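Local coordinates for glycoside hydrolase family 81 (Clostridium thermocellum, PDB 6FOP), which probably hydrolyses beta-1,3-glucans such as laminarin for the cellulosome of this bacterium, at residues A[560-565]-A[603-608]. Sequence-based numbering, arbitrary orientation.
Sequences YCHEIW and LRECGT. With NI (nickel (II) ion), chain B.
H562 and E605 meet across a nickel ion, the pair that joins the chain just past strand 559-561 to the last turn of helix 592-606, within the range of the family 81 C-terminal domain. The walk begins in the strand, where Y560 pairs through its backbone with Y81 and C561 with M554, so the chain enters the site from a sheet. H562 comes next, just past the strand. With CG anti to the backbone N (chi1 -168°), its imidazole reaches across toward the helix, and NE2 of H562 binds the nickel at 2.1 Å. The metal lies nearly evenly between CE1 and CD2, the two carbons flanking the donor nitrogen.

E605 arrives from the opposite direction on an extended chain, its carboxylate plane turned 75° from the imidazole. Its OE1 binds the nickel at 1.9 Å, whereas OE2 of E605 stays 2.8 Å from the nickel, an essentially one-oxygen grip. That second oxygen is hydrogen-bonded to ND1 of H549, whose ring also stacks on H562; one second-shell histidine therefore touches both ligands, which would restrict how either can turn. Two residues after E605, G607 takes positive phi and closes the helix in a Schellman motif, with T608 N bonded to L603 O at 3.2 Å.

H574, from the intervening helix 570-575, and E601, one turn before E605, complete the four protein ligands; N570 of that intervening helix touches both H562 and E605. NE2 of H562 and OE1 of E605 are 3.1 Å apart, but they are held there by the shared metal, with an angle of about 101° at the nickel. Two carboxylates should offset much of the ion's positive charge, and the two segments are joined here by coordination rather than by direct packing.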
ATOM      1  N   TYR A 560       3.313  12.805   8.349  1.00 14.63           N
ATOM      2  CA  TYR A 560       2.971  12.995   6.939  1.00 14.64           C
ATOM      3  C   TYR A 560       3.377  14.390   6.588  1.00 15.23           C
ATOM      4  O   TYR A 560       3.477  15.254   7.451  1.00 15.87           O
ATOM      5  CB  TYR A 560       1.500  12.737   6.621  1.00 14.76           C
ATOM      6  CG  TYR A 560       0.490  13.470   7.455  1.00 14.78           C
ATOM      7  CD1 TYR A 560       0.079  14.756   7.107  1.00 15.30           C
ATOM      8  CD2 TYR A 560      -0.037  12.884   8.610  1.00 15.92           C
ATOM      9  CE1 TYR A 560      -0.850  15.439   7.895  1.00 16.74           C
ATOM     10  CE2 TYR A 560      -0.981  13.532   9.382  1.00 15.91           C
ATOM     11  CZ  TYR A 560      -1.378  14.813   9.051  1.00 15.10           C
ATOM     12  OH  TYR A 560      -2.321  15.458   9.840  1.00 18.33           O
ATOM     13  N   CYS A 561       3.656  14.619   5.313  1.00 15.28           N
ATOM     14  CA  CYS A 561       4.204  15.911   4.936  1.00 15.28           C
ATOM     15  C   CYS A 561       3.993  16.237   3.475  1.00 14.35           C
ATOM     16  O   CYS A 561       3.563  15.406   2.682  1.00 15.40           O
ATOM     17  CB  CYS A 561       5.685  15.960   5.262  1.00 17.76           C
ATOM     18  SG  CYS A 561       6.647  14.761   4.327  1.00 20.80           S
ATOM     19  N   HIS A 562       4.274  17.491   3.159  1.00 14.02           N
ATOM     20  CA  HIS A 562       4.142  18.080   1.826  1.00 14.93           C
ATOM     21  C   HIS A 562       5.553  18.292   1.241  1.00 15.30           C
ATOM     22  O   HIS A 562       5.907  19.383   0.787  1.00 16.90           O
ATOM     23  CB  HIS A 562       3.356  19.366   1.981  1.00 15.63           C
ATOM     24  CG  HIS A 562       2.875  19.988   0.707  1.00 15.68           C
ATOM     25  ND1 HIS A 562       3.640  20.858  -0.045  1.00 15.85           N
ATOM     26  CD2 HIS A 562       1.655  19.973   0.133  1.00 14.83           C
ATOM     27  CE1 HIS A 562       2.921  21.320  -1.052  1.00 17.52           C
ATOM     28  NE2 HIS A 562       1.705  20.826  -0.951  1.00 15.84           N
ATOM     29  N   GLU A 563       6.320  17.214   1.264  1.00 15.41           N
ATOM     30  CA  GLU A 563       7.699  17.163   0.764  1.00 17.44           C
ATOM     31  C   GLU A 563       7.855  15.996  -0.188  1.00 15.97           C
ATOM     32  O   GLU A 563       7.094  15.026  -0.122  1.00 15.99           O
ATOM     33  CB  GLU A 563       8.702  17.038   1.922  1.00 19.37           C
ATOM     34  CG  GLU A 563       8.650  18.180   2.906  1.00 22.91           C
ATOM     35  CD  GLU A 563       9.644  18.051   4.040  1.00 27.70           C
ATOM     36  OE1 GLU A 563       9.737  16.971   4.644  1.00 33.47           O
ATOM     37  OE2 GLU A 563      10.321  19.049   4.337  1.00 34.31           O
ATOM     38  N   ILE A 564       8.887  16.070  -1.032  1.00 17.02           N
ATOM     39  CA  ILE A 564       9.276  14.971  -1.908  1.00 17.13           C
ATOM     40  C   ILE A 564      10.774  14.772  -1.847  1.00 17.73           C
ATOM     41  O   ILE A 564      11.483  15.557  -1.205  1.00 18.80           O
ATOM     42  CB  ILE A 564       8.780  15.168  -3.374  1.00 18.23           C
ATOM     43  CG1 ILE A 564       9.342  16.463  -4.006  1.00 18.57           C
ATOM     44  CG2 ILE A 564       7.264  15.133  -3.414  1.00 17.94           C
ATOM     45  CD1 ILE A 564       9.026  16.632  -5.485  1.00 19.59           C
ATOM     46  N   TRP A 565      11.271  13.734  -2.523  1.00 16.71           N
ATOM     47  CA  TRP A 565      12.681  13.386  -2.369  1.00 18.70           C
ATOM     48  C   TRP A 565      13.685  14.268  -3.065  1.00 19.23           C
ATOM     49  O   TRP A 565      14.886  14.151  -2.814  1.00 23.50           O
ATOM     50  CB  TRP A 565      12.924  11.930  -2.759  1.00 17.91           C
ATOM     51  CG  TRP A 565      12.413  10.878  -1.830  1.00 17.92           C
ATOM     52  CD1 TRP A 565      11.548   9.863  -2.147  1.00 19.26           C
ATOM     53  CD2 TRP A 565      12.792  10.672  -0.463  1.00 19.52           C
ATOM     54  NE1 TRP A 565      11.380   9.029  -1.054  1.00 19.70           N
ATOM     55  CE2 TRP A 565      12.119   9.520  -0.010  1.00 19.90           C
ATOM     56  CE3 TRP A 565      13.620  11.366   0.429  1.00 20.91           C
ATOM     57  CZ2 TRP A 565      12.253   9.035   1.308  1.00 20.64           C
ATOM     58  CZ3 TRP A 565      13.774  10.884   1.725  1.00 23.05           C
ATOM     59  CH2 TRP A 565      13.082   9.735   2.158  1.00 23.00           C
ATOM     60  N   LEU A 603      -1.165  25.965  -7.387  1.00 16.08           N
ATOM     61  CA  LEU A 603      -0.854  27.250  -8.017  1.00 17.04           C
ATOM     62  C   LEU A 603      -0.381  28.284  -6.992  1.00 17.31           C
ATOM     63  O   LEU A 603       0.617  28.998  -7.221  1.00 17.71           O
ATOM     64  CB  LEU A 603      -2.067  27.793  -8.770  1.00 17.77           C
ATOM     65  CG  LEU A 603      -2.552  27.040 -10.003  1.00 18.31           C
ATOM     66  CD1 LEU A 603      -3.701  27.820 -10.614  1.00 19.48           C
ATOM     67  CD2 LEU A 603      -1.424  26.860 -11.010  1.00 19.07           C
ATOM     68  N   ARG A 604      -1.120  28.382  -5.882  1.00 18.02           N
ATOM     69  CA  ARG A 604      -0.750  29.320  -4.826  1.00 19.31           C
ATOM     70  C   ARG A 604       0.660  29.048  -4.306  1.00 18.04           C
ATOM     71  O   ARG A 604       1.457  29.946  -4.092  1.00 20.22           O
ATOM     72  CB  ARG A 604      -1.743  29.263  -3.674  1.00 23.65           C
ATOM     73  CG  ARG A 604      -3.076  29.916  -3.948  1.00 27.67           C
ATOM     74  CD  ARG A 604      -3.809  30.187  -2.640  1.00 32.26           C
ATOM     75  NE  ARG A 604      -4.060  28.953  -1.892  1.00 35.56           N
ATOM     76  CZ  ARG A 604      -5.059  28.094  -2.121  1.00 33.52           C
ATOM     77  NH1 ARG A 604      -5.938  28.301  -3.096  1.00 39.25           N
ATOM     78  NH2 ARG A 604      -5.184  27.016  -1.362  1.00 36.12           N
ATOM     79  N   GLU A 605       0.953  27.766  -4.105  1.00 16.71           N
ATOM     80  CA  GLU A 605       2.255  27.358  -3.597  1.00 17.89           C
ATOM     81  C   GLU A 605       3.375  27.605  -4.596  1.00 17.37           C
ATOM     82  O   GLU A 605       4.499  27.905  -4.202  1.00 19.80           O
ATOM     83  CB  GLU A 605       2.215  25.898  -3.146  1.00 17.64           C
ATOM     84  CG  GLU A 605       1.280  25.701  -1.964  1.00 17.94           C
ATOM     85  CD  GLU A 605       0.909  24.266  -1.667  1.00 17.92           C
ATOM     86  OE1 GLU A 605       0.938  23.374  -2.560  1.00 17.27           O
ATOM     87  OE2 GLU A 605       0.473  24.026  -0.525  1.00 19.97           O
ATOM     88  N   CYS A 606       3.082  27.447  -5.894  1.00 17.53           N
ATOM     89  CA  CYS A 606       4.063  27.768  -6.926  1.00 17.55           C
ATOM     90  C   CYS A 606       4.241  29.278  -7.136  1.00 18.41           C
ATOM     91  O   CYS A 606       5.242  29.698  -7.695  1.00 21.41           O
ATOM     92  CB  CYS A 606       3.689  27.127  -8.275  1.00 16.73           C
ATOM     93  SG  CYS A 606       3.778  25.336  -8.293  1.00 17.66           S
ATOM     94  N   GLY A 607       3.267  30.068  -6.698  1.00 18.47           N
ATOM     95  CA  GLY A 607       3.230  31.510  -6.947  1.00 19.61           C
ATOM     96  C   GLY A 607       2.951  31.866  -8.381  1.00 19.92           C
ATOM     97  O   GLY A 607       3.400  32.898  -8.845  1.00 22.71           O
ATOM     98  N   THR A 608       2.187  31.012  -9.067  1.00 19.52           N
ATOM     99  CA  THR A 608       1.934  31.177 -10.499  1.00 19.90           C
ATOM    100  C   THR A 608       0.445  31.021 -10.791  1.00 20.56           C
ATOM    101  O   THR A 608      -0.302  30.498  -9.974  1.00 22.83           O
ATOM    102  CB  THR A 608       2.724  30.142 -11.329  1.00 19.85           C
ATOM    103  OG1 THR A 608       2.390  28.821 -10.882  1.00 19.71           O
ATOM    104  CG2 THR A 608       4.198  30.354 -11.193  1.00 20.94           C
TER
HETATM  105 NI    NI B 828       0.149  21.669  -2.034  1.00 14.81          NI